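Local atomic coordinates of fiber (Bovine adenovirus 4, PDB entry 4UE0), a protein that forms, with its C-terminal head domain, the trimeric knob of the adenovirus fibre, a capsid protein that probably attaches the virus to a host-cell receptor. Residues 41-46 and 103-108; 73-78 and 110-115; 86-91 and 99-104. All blocks are in the same frame, centred on the assembly; numbering follows the deposited sequence. Where two conformers were deposited one is given.

Following the chain from the N terminus, the first of these segments, 41-46, comes after strand 34-40 and meets 103-108 in contact 1, closing a loop of 56 residues. Strand 70-77 lies within that loop, yet residues 73-78, at and just past its end, meet 110-115, beyond the loop's end, so contacts 1 and 2 cross. Contact 3, 86-91 with 99-104, falls between the two segments of contact 2 and shares Ser103 and Ser104 with contact 1. It pairs two inner strands of the sheet 51-55, 96-101, 83-93, 70-77 and runs on into the loop after 96-101; contact 2 joins that sheet's edge to the chain entering strand 114-120 of the other sheet, and contact 1 ties two inter-strand loops.

Contact 1: residues 41-46 and 103-108; sequences SQFMPT and SSLEPN
Pro45 O accepts the one direct hydrogen bond between residues 41-46 and 103-108, from Asn108 N at 2.7 Å. The bond is nearly straight, 165° at the hydrogen. A second polar link runs through water: one molecule donates to Thr46 O and to Asn108 OD1, so the backbone of one loop and the side chain of the other share it. The amide of Asn108 turns its nitrogen back over Thr46, with ND2 3.7 Å from Thr46 CA.

The apolar part is built round one methyl group. Leu105 CD1 sits at the edge of the Phe43 ring, near its plane, 4.0 Å from CE2, and it also meets Pro45 CG at 3.9 Å. Both pairs of side chains cross at about a right angle. In Phe43 a chi1 of 67° sets CG between the backbone N and the carbonyl carbon, and the ring's CE2 and CZ come to Leu105 CD1. Met44 has two conformers; in one of them its end lies along the Asn108 backbone, so this touch is less certain.

Neither segment is regular secondary structure; the touching parts run 82° apart. Phe43 and Pro45 also rest on Phe19 of strand 19-29, Pro45 and Leu105 touch Gln76 of strand 70-77, and Leu105 packs on Tyr86 of strand 83-93. The contact thus joins two loops across the end of the beta sandwich, while Gln42 reaches a second subunit.

Contact 2: residues 73-78 and 110-115; sequences SCTQQL and MVSAWT
Ser112 and Cys74 both hold their side-chain heteroatoms between backbone N and carbonyl carbon, with chi1 of 55° and 66°, and these rotations bring together two of the key groups of the contact between residues 73-78 and 110-115. The first places Ser112 OG 2.9 Å from Thr75 N, which donates to it with an angle of 151° at the hydrogen. The second brings Cys74 SG to within 3.4 Å of Val111 CG1.

Thr75 is gripped by the backbone as well: Ser112 N donates to Thr75 O at 3.0 Å, and Val111 CA adds a CA-H...O contact to the same oxygen. The two segments run roughly antiparallel, but the serine hydroxyl stands where a backbone carbonyl would receive the amide in a regular sheet. Toward the Gln76 end, Val111 CG2 lies against the extended Gln76, 3.6 Å from NE2. That amide is fixed from outside the pair, OE1 by Glu106 N and NE2 by Ile109 O. Toward the Trp114 end, Cys74 CB approaches Trp114 CD1 at 3.9 Å, and its sulfur makes an oblique sulfur-aromatic contact, 5.3 Å from the centroid of the five-membered ring. Water joins Ser73 O to Ala113 O, and another joins Gln77 N to Met110 O.

Strand 70-77 is an outermost strand of its sheet within the chain, so these bonds fasten its edge to the chain that leads into strand 114-120 of the other sheet. Chemically, the buried amide and carbonyl of Thr75 both hydrogen-bond to Ser112, one to its OG and the other from its N. Thr75 OG1 bonds Tyr71 OH of a second subunit, so one residue serves both the chain's own fold and the trimer interface.

Contact 3: residues 86-91 and 99-104; sequences YGVTIS and INFSSS
Val88 and Phe101 form a non-hydrogen-bonded pair in the antiparallel beta hairpin of strands 83-93 and 96-101; the axes of 86-91 and 99-101 lie 157° apart and approach to 4.6 Å. The neighbouring pair, Thr89 with Asn100, is hydrogen-bonded in both directions: Thr89 N donates to Asn100 O and Asn100 N to Thr89 O, both bonds being close to straight.

Val88 illustrates how the buried face is filled. Its CB branches to two methyl groups: CG1, opposite the backbone N at a chi1 of -172°, reaches Ile99 CG2 at 3.5 Å, while CG2 goes the other way to Phe101 CE1 at 3.9 Å. The valine lies alongside both partners and points the same way as they do. Further along this face Ile90 CG2 meets Ile99 CG1 at 4.0 Å, and Trp114 of strand 114-120 packs on both Val88 and Ile90. The hairpin thus presents an apolar surface to the facing sheet.

Thr89 and Asn100 project from the other face. There one water donates to Thr89 O, accepts from Asn100 ND2 and bonds Ser91 OG, while Asn100 OD1 is held by Thr51 OG1. Gln77 of a third subunit packs on Thr89 and Ser102.

The regular pairing gives way at Ser102. Its N still donates to Gly87 O, but that bond is bent, 132° at the hydrogen. In the return direction a side chain replaces the backbone acceptor: Gly87 N donates to Ser102 OG at 2.9 Å. Past this point the Tyr86 ring runs beside the departing loop, with CE2 3.5 Å from Ser104 O.

Contact 1: residues 41-46 and 103-108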
ATOM      1  N   SER A  41       4.059  -0.002  10.398  1.00 10.89           N
ATOM      2  CA  SER A  41       4.237   1.444  10.264  1.00 11.20           C
ATOM      3  C   SER A  41       5.622   1.785   9.746  1.00 10.29           C
ATOM      4  O   SER A  41       6.536   0.932   9.770  1.00 11.26           O
ATOM      5  CB  SER A  41       3.976   2.147  11.596  1.00 11.64           C
ATOM      6  OG  SER A  41       2.615   2.075  11.983  1.00 12.83           O
ATOM      7  N   GLN A  42       5.823   3.010   9.266  1.00 10.51           N
ATOM      8  CA  GLN A  42       7.161   3.442   8.938  1.00 10.44           C
ATOM      9  C   GLN A  42       8.095   3.281  10.146  1.00  9.91           C
ATOM     10  O   GLN A  42       7.678   3.342  11.294  1.00 11.29           O
ATOM     11  CB  GLN A  42       7.167   4.876   8.434  1.00 10.74           C
ATOM     12  CG  GLN A  42       6.783   5.906   9.475  1.00 10.97           C
ATOM     13  CD  GLN A  42       6.652   7.277   8.857  1.00 10.61           C
ATOM     14  OE1 GLN A  42       5.917   7.471   7.885  1.00 11.04           O
ATOM     15  NE2 GLN A  42       7.381   8.236   9.386  1.00 12.11           N
ATOM     16  N   PHE A  43       9.366   3.051   9.849  1.00 10.59           N
ATOM     17  CA  PHE A  43      10.348   2.905  10.904  1.00 11.41           C
ATOM     18  C   PHE A  43      11.702   3.350  10.402  1.00 11.54           C
ATOM     19  O   PHE A  43      11.962   3.414   9.199  1.00 12.05           O
ATOM     20  CB  PHE A  43      10.410   1.466  11.419  1.00 11.86           C
ATOM     21  CG  PHE A  43      10.948   0.466  10.421  1.00 13.32           C
ATOM     22  CD1 PHE A  43      10.110  -0.052   9.439  1.00 14.23           C
ATOM     23  CD2 PHE A  43      12.259   0.060  10.447  1.00 14.13           C
ATOM     24  CE1 PHE A  43      10.580  -0.958   8.506  1.00 15.01           C
ATOM     25  CE2 PHE A  43      12.738  -0.838   9.510  1.00 13.34           C
ATOM     26  CZ  PHE A  43      11.896  -1.337   8.534  1.00 13.86           C
ATOM     27  N   MET A  44      12.591   3.618  11.356  1.00 12.12           N
ATOM     28  CA  MET A  44      13.919   4.132  11.048  1.00 13.19           C
ATOM     29  C   MET A  44      14.963   3.155  11.599  1.00 12.47           C
ATOM     30  O   MET A  44      15.302   3.173  12.800  1.00 13.23           O
ATOM     31  CB  MET A  44      14.217   5.526  11.563  0.50 13.41           C
ATOM     32  CG  MET A  44      15.563   5.995  11.050  0.50 12.19           C
ATOM     33  SD  MET A  44      15.942   7.647  11.641  0.50 14.22           S
ATOM     34  CE  MET A  44      15.048   8.622  10.430  0.50 17.07           C
ATOM     35  N   PRO A  45      15.494   2.275  10.750  1.00 12.39           N
ATOM     36  CA  PRO A  45      16.549   1.395  11.205  1.00 13.07           C
ATOM     37  C   PRO A  45      17.810   2.207  11.481  1.00 13.34           C
ATOM     38  O   PRO A  45      18.086   3.190  10.794  1.00 14.42           O
ATOM     39  CB  PRO A  45      16.737   0.440  10.021  1.00 14.57           C
ATOM     40  CG  PRO A  45      16.414   1.262   8.829  1.00 14.15           C
ATOM     41  CD  PRO A  45      15.272   2.150   9.288  1.00 13.45           C
ATOM     42  N   THR A  46      18.621   1.751  12.419  1.00 14.90           N
ATOM     43  CA  THR A  46      19.828   2.463  12.824  1.00 16.79           C
ATOM     44  C   THR A  46      21.102   1.774  12.354  1.00 16.09           C
ATOM     45  O   THR A  46      22.201   2.228  12.662  1.00 18.20           O
ATOM     46  CB  THR A  46      19.857   2.589  14.365  1.00 20.39           C
ATOM     47  OG1 THR A  46      19.725   1.282  14.921  1.00 25.58           O
ATOM     48  CG2 THR A  46      18.703   3.436  14.858  1.00 25.37           C
ATOM     49  N   SER A 103      17.548  -6.551   0.388  1.00 12.29           N
ATOM     50  CA  SER A 103      18.906  -6.088   0.521  1.00 14.16           C
ATOM     51  C   SER A 103      18.982  -5.301   1.824  1.00 12.52           C
ATOM     52  O   SER A 103      17.954  -4.992   2.448  1.00 13.63           O
ATOM     53  CB  SER A 103      19.348  -5.340  -0.740  1.00 18.98           C
ATOM     54  OG  SER A 103      18.670  -4.177  -0.942  1.00 21.95           O
ATOM     55  N   SER A 104      20.200  -4.979   2.230  1.00 13.90           N
ATOM     56  CA  SER A 104      20.380  -4.275   3.486  1.00 13.60           C
ATOM     57  C   SER A 104      19.780  -2.874   3.433  1.00 13.40           C
ATOM     58  O   SER A 104      19.939  -2.143   2.474  1.00 14.20           O
ATOM     59  CB  SER A 104      21.863  -4.231   3.869  1.00 15.60           C
ATOM     60  OG  SER A 104      22.625  -3.495   2.929  1.00 20.37           O
ATOM     61  N   LEU A 105      19.112  -2.510   4.512  1.00 12.05           N
ATOM     62  CA  LEU A 105      18.536  -1.183   4.621  1.00 11.60           C
ATOM     63  C   LEU A 105      19.638  -0.131   4.854  1.00 12.42           C
ATOM     64  O   LEU A 105      20.711  -0.421   5.379  1.00 14.28           O
ATOM     65  CB  LEU A 105      17.520  -1.149   5.766  1.00 12.50           C
ATOM     66  CG  LEU A 105      16.346  -2.106   5.633  1.00 12.83           C
ATOM     67  CD1 LEU A 105      15.499  -2.057   6.895  1.00 13.63           C
ATOM     68  CD2 LEU A 105      15.491  -1.752   4.452  1.00 13.85           C
ATOM     69  N   GLU A 106      19.378   1.098   4.420  1.00 12.64           N
ATOM     70  CA  GLU A 106      20.266   2.212   4.724  1.00 13.75           C
ATOM     71  C   GLU A 106      20.034   2.666   6.158  1.00 13.59           C
ATOM     72  O   GLU A 106      18.897   2.956   6.541  1.00 14.37           O
ATOM     73  CB  GLU A 106      19.998   3.408   3.818  0.50 15.21           C
ATOM     74  CG  GLU A 106      20.145   3.110   2.346  0.50 16.43           C
ATOM     75  CD  GLU A 106      21.569   2.828   1.960  0.50 19.97           C
ATOM     76  OE1 GLU A 106      22.486   3.485   2.495  0.50 27.27           O
ATOM     77  OE2 GLU A 106      21.778   1.947   1.108  0.50 24.57           O
ATOM     78  N   PRO A 107      21.096   2.793   6.960  1.00 14.37           N
ATOM     79  CA  PRO A 107      20.890   3.306   8.304  1.00 15.56           C
ATOM     80  C   PRO A 107      20.346   4.735   8.337  1.00 13.88           C
ATOM     81  O   PRO A 107      20.741   5.564   7.533  1.00 14.70           O
ATOM     82  CB  PRO A 107      22.312   3.290   8.901  1.00 17.39           C
ATOM     83  CG  PRO A 107      23.095   2.318   8.071  1.00 20.29           C
ATOM     84  CD  PRO A 107      22.507   2.458   6.705  1.00 15.48           C
ATOM     85  N   ASN A 108      19.498   5.009   9.315  1.00 14.31           N
ATOM     86  CA  ASN A 108      19.086   6.377   9.655  1.00 15.51           C
ATOM     87  C   ASN A 108      18.277   7.088   8.566  1.00 15.29           C
ATOM     88  O   ASN A 108      18.256   8.306   8.494  1.00 17.25           O
ATOM     89  CB  ASN A 108      20.293   7.213  10.109  1.00 18.02           C
ATOM     90  CG  ASN A 108      21.089   6.502  11.183  1.00 20.01           C
ATOM     91  OD1 ASN A 108      22.319   6.318  11.074  1.00 26.11           O
ATOM     92  ND2 ASN A 108      20.387   6.039  12.188  1.00 20.23           N
TER
HETATM   93  O   HOH W   1      23.725   4.459  12.870  1.00 46.57           O

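Contact 2: residues 73-78 and 110-115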
ATOM      1  N   SER A  73       6.386  -4.833  -0.216  1.00  9.92           N
ATOM      2  CA  SER A  73       7.529  -4.004  -0.542  1.00 10.18           C
ATOM      3  C   SER A  73       7.490  -2.717   0.248  1.00  9.04           C
ATOM      4  O   SER A  73       6.438  -2.299   0.754  1.00 10.05           O
ATOM      5  CB  SER A  73       7.642  -3.695  -2.030  1.00 15.11           C
ATOM      6  OG  SER A  73       6.624  -2.797  -2.415  1.00 20.59           O
ATOM      7  N   CYS A  74       8.645  -2.098   0.368  1.00  9.20           N
ATOM      8  CA  CYS A  74       8.792  -0.808   0.999  1.00  9.33           C
ATOM      9  C   CYS A  74       9.906  -0.060   0.330  1.00  9.21           C
ATOM     10  O   CYS A  74      10.600  -0.606  -0.537  1.00 10.09           O
ATOM     11  CB  CYS A  74       9.024  -0.976   2.509  1.00 10.65           C
ATOM     12  SG  CYS A  74      10.566  -1.772   2.931  1.00 11.71           S
ATOM     13  N   THR A  75      10.105   1.206   0.722  1.00  9.54           N
ATOM     14  CA  THR A  75      11.136   2.033   0.117  1.00  9.40           C
ATOM     15  C   THR A  75      11.885   2.837   1.167  1.00  9.58           C
ATOM     16  O   THR A  75      11.420   3.060   2.274  1.00 10.26           O
ATOM     17  CB  THR A  75      10.563   3.017  -0.926  1.00 10.96           C
ATOM     18  OG1 THR A  75       9.781   4.031  -0.279  1.00 11.78           O
ATOM     19  CG2 THR A  75       9.746   2.301  -2.011  1.00 11.35           C
ATOM     20  N   GLN A  76      13.057   3.290   0.733  1.00  9.94           N
ATOM     21  CA  GLN A  76      13.771   4.390   1.392  1.00 10.11           C
ATOM     22  C   GLN A  76      14.182   5.419   0.336  1.00 11.24           C
ATOM     23  O   GLN A  76      14.478   5.072  -0.805  1.00 11.75           O
ATOM     24  CB  GLN A  76      15.049   3.922   2.090  1.00 10.93           C
ATOM     25  CG  GLN A  76      14.801   3.044   3.296  1.00 11.23           C
ATOM     26  CD  GLN A  76      16.101   2.612   3.915  1.00 11.44           C
ATOM     27  OE1 GLN A  76      16.946   1.991   3.260  1.00 12.18           O
ATOM     28  NE2 GLN A  76      16.314   2.961   5.177  1.00 12.66           N
ATOM     29  N   GLN A  77      14.166   6.675   0.740  1.00 10.96           N
ATOM     30  CA  GLN A  77      14.617   7.787  -0.091  1.00 11.96           C
ATOM     31  C   GLN A  77      16.015   8.156   0.339  1.00 15.27           C
ATOM     32  O   GLN A  77      16.237   8.555   1.483  1.00 16.39           O
ATOM     33  CB  GLN A  77      13.673   8.957   0.068  1.00 12.89           C
ATOM     34  CG  GLN A  77      14.078  10.178  -0.726  1.00 13.43           C
ATOM     35  CD  GLN A  77      13.053  11.265  -0.700  1.00 13.17           C
ATOM     36  OE1 GLN A  77      11.883  11.013  -0.870  1.00 13.92           O
ATOM     37  NE2 GLN A  77      13.501  12.491  -0.526  1.00 17.23           N
ATOM     38  N   LEU A  78      16.952   7.967  -0.587  1.00 17.02           N
ATOM     39  CA  LEU A  78      18.367   8.165  -0.301  1.00 21.63           C
ATOM     40  C   LEU A  78      18.699   9.646  -0.303  1.00 23.81           C
ATOM     41  O   LEU A  78      17.927  10.466  -0.785  1.00 22.71           O
ATOM     42  CB  LEU A  78      19.207   7.401  -1.304  1.00 24.65           C
ATOM     43  CG  LEU A  78      19.393   5.911  -1.046  1.00 31.19           C
ATOM     44  CD1 LEU A  78      18.433   5.262  -0.067  1.00 33.78           C
ATOM     45  CD2 LEU A  78      19.354   5.175  -2.371  1.00 36.76           C
ATOM     46  N   MET A 110      14.248   6.821   6.958  1.00 11.81           N
ATOM     47  CA  MET A 110      12.951   6.233   7.181  1.00 10.74           C
ATOM     48  C   MET A 110      12.584   5.209   6.099  1.00 10.66           C
ATOM     49  O   MET A 110      12.831   5.429   4.922  1.00 11.10           O
ATOM     50  CB  MET A 110      11.877   7.321   7.208  1.00 11.27           C
ATOM     51  CG  MET A 110      10.571   6.866   7.836  1.00 12.47           C
ATOM     52  SD  MET A 110      10.640   6.581   9.631  1.00 14.30           S
ATOM     53  CE  MET A 110      10.829   8.261  10.198  1.00 15.78           C
ATOM     54  N   VAL A 111      11.968   4.118   6.518  1.00 10.03           N
ATOM     55  CA  VAL A 111      11.422   3.078   5.640  1.00  9.54           C
ATOM     56  C   VAL A 111       9.916   3.283   5.619  1.00  9.65           C
ATOM     57  O   VAL A 111       9.298   3.437   6.681  1.00 11.14           O
ATOM     58  CB  VAL A 111      11.752   1.676   6.157  1.00 10.45           C
ATOM     59  CG1 VAL A 111      11.144   0.604   5.280  1.00 10.47           C
ATOM     60  CG2 VAL A 111      13.258   1.460   6.262  1.00 10.75           C
ATOM     61  N   SER A 112       9.322   3.271   4.414  1.00  9.87           N
ATOM     62  CA  SER A 112       7.877   3.457   4.316  1.00 10.18           C
ATOM     63  C   SER A 112       7.085   2.302   4.947  1.00 10.74           C
ATOM     64  O   SER A 112       7.536   1.167   4.992  1.00 11.35           O
ATOM     65  CB  SER A 112       7.468   3.617   2.863  1.00 11.82           C
ATOM     66  OG  SER A 112       7.903   2.532   2.066  1.00 15.09           O
ATOM     67  N   ALA A 113       5.880   2.629   5.438  1.00  9.96           N
ATOM     68  CA  ALA A 113       4.946   1.646   5.910  1.00  9.74           C
ATOM     69  C   ALA A 113       4.566   0.691   4.773  1.00 10.96           C
ATOM     70  O   ALA A 113       4.525   1.051   3.602  1.00 11.54           O
ATOM     71  CB  ALA A 113       3.705   2.341   6.416  1.00 10.87           C
ATOM     72  N   TRP A 114       4.231  -0.531   5.150  1.00 11.53           N
ATOM     73  CA  TRP A 114       3.838  -1.547   4.174  1.00 12.06           C
ATOM     74  C   TRP A 114       2.729  -2.386   4.719  1.00 11.24           C
ATOM     75  O   TRP A 114       2.505  -2.488   5.919  1.00 11.48           O
ATOM     76  CB  TRP A 114       5.039  -2.421   3.754  1.00 13.08           C
ATOM     77  CG  TRP A 114       5.801  -3.062   4.877  1.00 13.87           C
ATOM     78  CD1 TRP A 114       6.952  -2.609   5.431  1.00 15.41           C
ATOM     79  CD2 TRP A 114       5.502  -4.302   5.546  1.00 12.61           C
ATOM     80  NE1 TRP A 114       7.395  -3.476   6.379  1.00 15.73           N
ATOM     81  CE2 TRP A 114       6.506  -4.511   6.489  1.00 14.37           C
ATOM     82  CE3 TRP A 114       4.464  -5.239   5.448  1.00 13.24           C
ATOM     83  CZ2 TRP A 114       6.493  -5.603   7.356  1.00 15.17           C
ATOM     84  CZ3 TRP A 114       4.439  -6.295   6.326  1.00 15.14           C
ATOM     85  CH2 TRP A 114       5.453  -6.470   7.263  1.00 15.92           C
ATOM     86  N   THR A 115       2.047  -3.042   3.788  1.00 11.68           N
ATOM     87  CA  THR A 115       0.999  -3.966   4.113  1.00 11.99           C
ATOM     88  C   THR A 115       1.068  -5.187   3.205  1.00 10.92           C
ATOM     89  O   THR A 115       1.251  -5.035   2.011  1.00 12.57           O
ATOM     90  CB  THR A 115      -0.432  -3.373   3.903  0.50 13.56           C
ATOM     91  OG1 THR A 115      -0.635  -2.240   4.751  0.50 13.79           O
ATOM     92  CG2 THR A 115      -1.514  -4.433   4.201  0.50 17.99           C
TER
HETATM   93  O   HOH W   2       4.949   0.016   1.129  1.00 28.71           O
HETATM   94  O   HOH W   3      12.842   7.537   3.255  1.00 12.11           O

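Contact 3: residues 86-91 and 99-104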
ATOM      1  N   TYR A  86      12.601  -2.243  -1.598  1.00  9.85           N
ATOM      2  CA  TYR A  86      12.948  -3.499  -0.950  1.00  9.59           C
ATOM      3  C   TYR A  86      11.784  -4.440  -0.938  1.00  9.37           C
ATOM      4  O   TYR A  86      10.653  -4.024  -0.642  1.00 11.26           O
ATOM      5  CB  TYR A  86      13.385  -3.275   0.493  1.00 10.19           C
ATOM      6  CG  TYR A  86      14.495  -2.276   0.652  1.00 11.33           C
ATOM      7  CD1 TYR A  86      14.205  -0.930   0.833  1.00 11.51           C
ATOM      8  CD2 TYR A  86      15.830  -2.653   0.655  1.00 12.32           C
ATOM      9  CE1 TYR A  86      15.181   0.011   1.002  1.00 12.29           C
ATOM     10  CE2 TYR A  86      16.838  -1.703   0.810  1.00 13.38           C
ATOM     11  CZ  TYR A  86      16.512  -0.384   1.000  1.00 12.91           C
ATOM     12  OH  TYR A  86      17.521   0.555   1.154  1.00 14.66           O
ATOM     13  N   GLY A  87      12.061  -5.698  -1.244  1.00  9.84           N
ATOM     14  CA  GLY A  87      11.106  -6.746  -0.993  1.00  9.57           C
ATOM     15  C   GLY A  87      11.129  -7.138   0.478  1.00  9.54           C
ATOM     16  O   GLY A  87      12.199  -7.151   1.094  1.00 10.73           O
ATOM     17  N   VAL A  88       9.961  -7.428   1.038  1.00  9.50           N
ATOM     18  CA  VAL A  88       9.802  -7.772   2.447  1.00  8.83           C
ATOM     19  C   VAL A  88       9.093  -9.124   2.520  1.00  9.74           C
ATOM     20  O   VAL A  88       7.988  -9.263   2.033  1.00 10.46           O
ATOM     21  CB  VAL A  88       8.960  -6.728   3.195  1.00  9.60           C
ATOM     22  CG1 VAL A  88       9.009  -7.042   4.684  1.00 11.27           C
ATOM     23  CG2 VAL A  88       9.434  -5.310   2.923  1.00  9.94           C
ATOM     24  N   THR A  89       9.802 -10.119   3.031  1.00  9.84           N
ATOM     25  CA  THR A  89       9.252 -11.477   3.146  1.00 10.01           C
ATOM     26  C   THR A  89       9.129 -11.801   4.622  1.00  9.64           C
ATOM     27  O   THR A  89      10.134 -11.741   5.340  1.00 11.43           O
ATOM     28  CB  THR A  89      10.175 -12.482   2.428  1.00 11.53           C
ATOM     29  OG1 THR A  89      10.291 -12.115   1.033  1.00 12.16           O
ATOM     30  CG2 THR A  89       9.595 -13.890   2.522  1.00 13.13           C
ATOM     31  N   ILE A  90       7.926 -12.126   5.063  1.00 10.23           N
ATOM     32  CA  ILE A  90       7.660 -12.363   6.470  1.00 11.17           C
ATOM     33  C   ILE A  90       7.184 -13.790   6.657  1.00 12.19           C
ATOM     34  O   ILE A  90       6.200 -14.221   6.084  1.00 12.58           O
ATOM     35  CB  ILE A  90       6.622 -11.406   7.053  1.00 10.72           C
ATOM     36  CG1 ILE A  90       6.887  -9.950   6.654  1.00 10.55           C
ATOM     37  CG2 ILE A  90       6.624 -11.565   8.569  1.00 12.58           C
ATOM     38  CD1 ILE A  90       6.166  -9.459   5.400  1.00 11.24           C
ATOM     39  N   SER A  91       7.979 -14.528   7.420  1.00 12.74           N
ATOM     40  CA  SER A  91       7.823 -15.971   7.613  1.00 13.61           C
ATOM     41  C   SER A  91       7.862 -16.312   9.117  1.00 14.63           C
ATOM     42  O   SER A  91       8.292 -15.487   9.922  1.00 14.23           O
ATOM     43  CB  SER A  91       8.949 -16.706   6.862  1.00 16.44           C
ATOM     44  OG  SER A  91      10.240 -16.315   7.279  1.00 17.77           O
ATOM     45  N   ILE A  99      11.359 -11.116   9.400  1.00 11.33           N
ATOM     46  CA  ILE A  99      11.085 -10.133   8.366  1.00 11.17           C
ATOM     47  C   ILE A  99      12.393  -9.954   7.616  1.00 10.60           C
ATOM     48  O   ILE A  99      13.353  -9.397   8.150  1.00 11.73           O
ATOM     49  CB  ILE A  99      10.628  -8.780   8.974  1.00 11.59           C
ATOM     50  CG1 ILE A  99       9.364  -8.952   9.829  1.00 12.61           C
ATOM     51  CG2 ILE A  99      10.370  -7.760   7.865  1.00 12.14           C
ATOM     52  CD1 ILE A  99       9.023  -7.763  10.683  1.00 14.17           C
ATOM     53  N   ASN A 100      12.421 -10.433   6.382  1.00 11.02           N
ATOM     54  CA  ASN A 100      13.619 -10.385   5.565  1.00 11.38           C
ATOM     55  C   ASN A 100      13.486  -9.362   4.484  1.00 10.78           C
ATOM     56  O   ASN A 100      12.521  -9.402   3.704  1.00 11.29           O
ATOM     57  CB  ASN A 100      13.923 -11.752   4.966  1.00 12.98           C
ATOM     58  CG  ASN A 100      14.743 -12.581   5.897  1.00 15.01           C
ATOM     59  OD1 ASN A 100      15.944 -12.317   6.075  1.00 17.95           O
ATOM     60  ND2 ASN A 100      14.139 -13.584   6.493  1.00 17.28           N
ATOM     61  N   PHE A 101      14.437  -8.459   4.420  1.00 11.15           N
ATOM     62  CA  PHE A 101      14.521  -7.436   3.363  1.00 10.91           C
ATOM     63  C   PHE A 101      15.396  -7.965   2.240  1.00 11.56           C
ATOM     64  O   PHE A 101      16.400  -8.627   2.496  1.00 13.80           O
ATOM     65  CB  PHE A 101      15.049  -6.124   3.954  1.00 10.99           C
ATOM     66  CG  PHE A 101      14.139  -5.582   4.999  1.00 10.76           C
ATOM     67  CD1 PHE A 101      13.034  -4.830   4.657  1.00 11.59           C
ATOM     68  CD2 PHE A 101      14.335  -5.892   6.328  1.00 13.17           C
ATOM     69  CE1 PHE A 101      12.157  -4.382   5.618  1.00 12.13           C
ATOM     70  CE2 PHE A 101      13.453  -5.438   7.286  1.00 12.58           C
ATOM     71  CZ  PHE A 101      12.359  -4.700   6.934  1.00 12.32           C
ATOM     72  N   SER A 102      15.065  -7.609   1.014  1.00 11.31           N
ATOM     73  CA  SER A 102      15.774  -8.130  -0.144  1.00 11.77           C
ATOM     74  C   SER A 102      17.227  -7.712  -0.182  1.00 12.87           C
ATOM     75  O   SER A 102      18.062  -8.417  -0.760  1.00 13.88           O
ATOM     76  CB  SER A 102      15.043  -7.690  -1.398  1.00 11.34           C
ATOM     77  OG  SER A 102      14.847  -6.287  -1.436  1.00 11.26           O
ATOM     78  N   SER A 103      17.548  -6.551   0.388  1.00 12.29           N
ATOM     79  CA  SER A 103      18.906  -6.088   0.521  1.00 14.16           C
ATOM     80  C   SER A 103      18.982  -5.301   1.824  1.00 12.52           C
ATOM     81  O   SER A 103      17.954  -4.992   2.448  1.00 13.63           O
ATOM     82  CB  SER A 103      19.348  -5.340  -0.740  1.00 18.98           C
ATOM     83  OG  SER A 103      18.670  -4.177  -0.942  1.00 21.95           O
ATOM     84  N   SER A 104      20.200  -4.979   2.230  1.00 13.90           N
ATOM     85  CA  SER A 104      20.380  -4.275   3.486  1.00 13.60           C
ATOM     86  C   SER A 104      19.780  -2.874   3.433  1.00 13.40           C
ATOM     87  O   SER A 104      19.939  -2.143   2.474  1.00 14.20           O
ATOM     88  CB  SER A 104      21.863  -4.231   3.869  1.00 15.60           C
ATOM     89  OG  SER A 104      22.625  -3.495   2.929  1.00 20.37           O
TER
HETATM   90  O   HOH W   4      20.075   0.367   0.124  1.00 34.39           O
HETATM   91  O   HOH W   5      12.384 -10.318   0.974  1.00 12.65           O
HETATM   92  O   HOH W   6      11.342 -14.251   5.923  1.00 17.87           O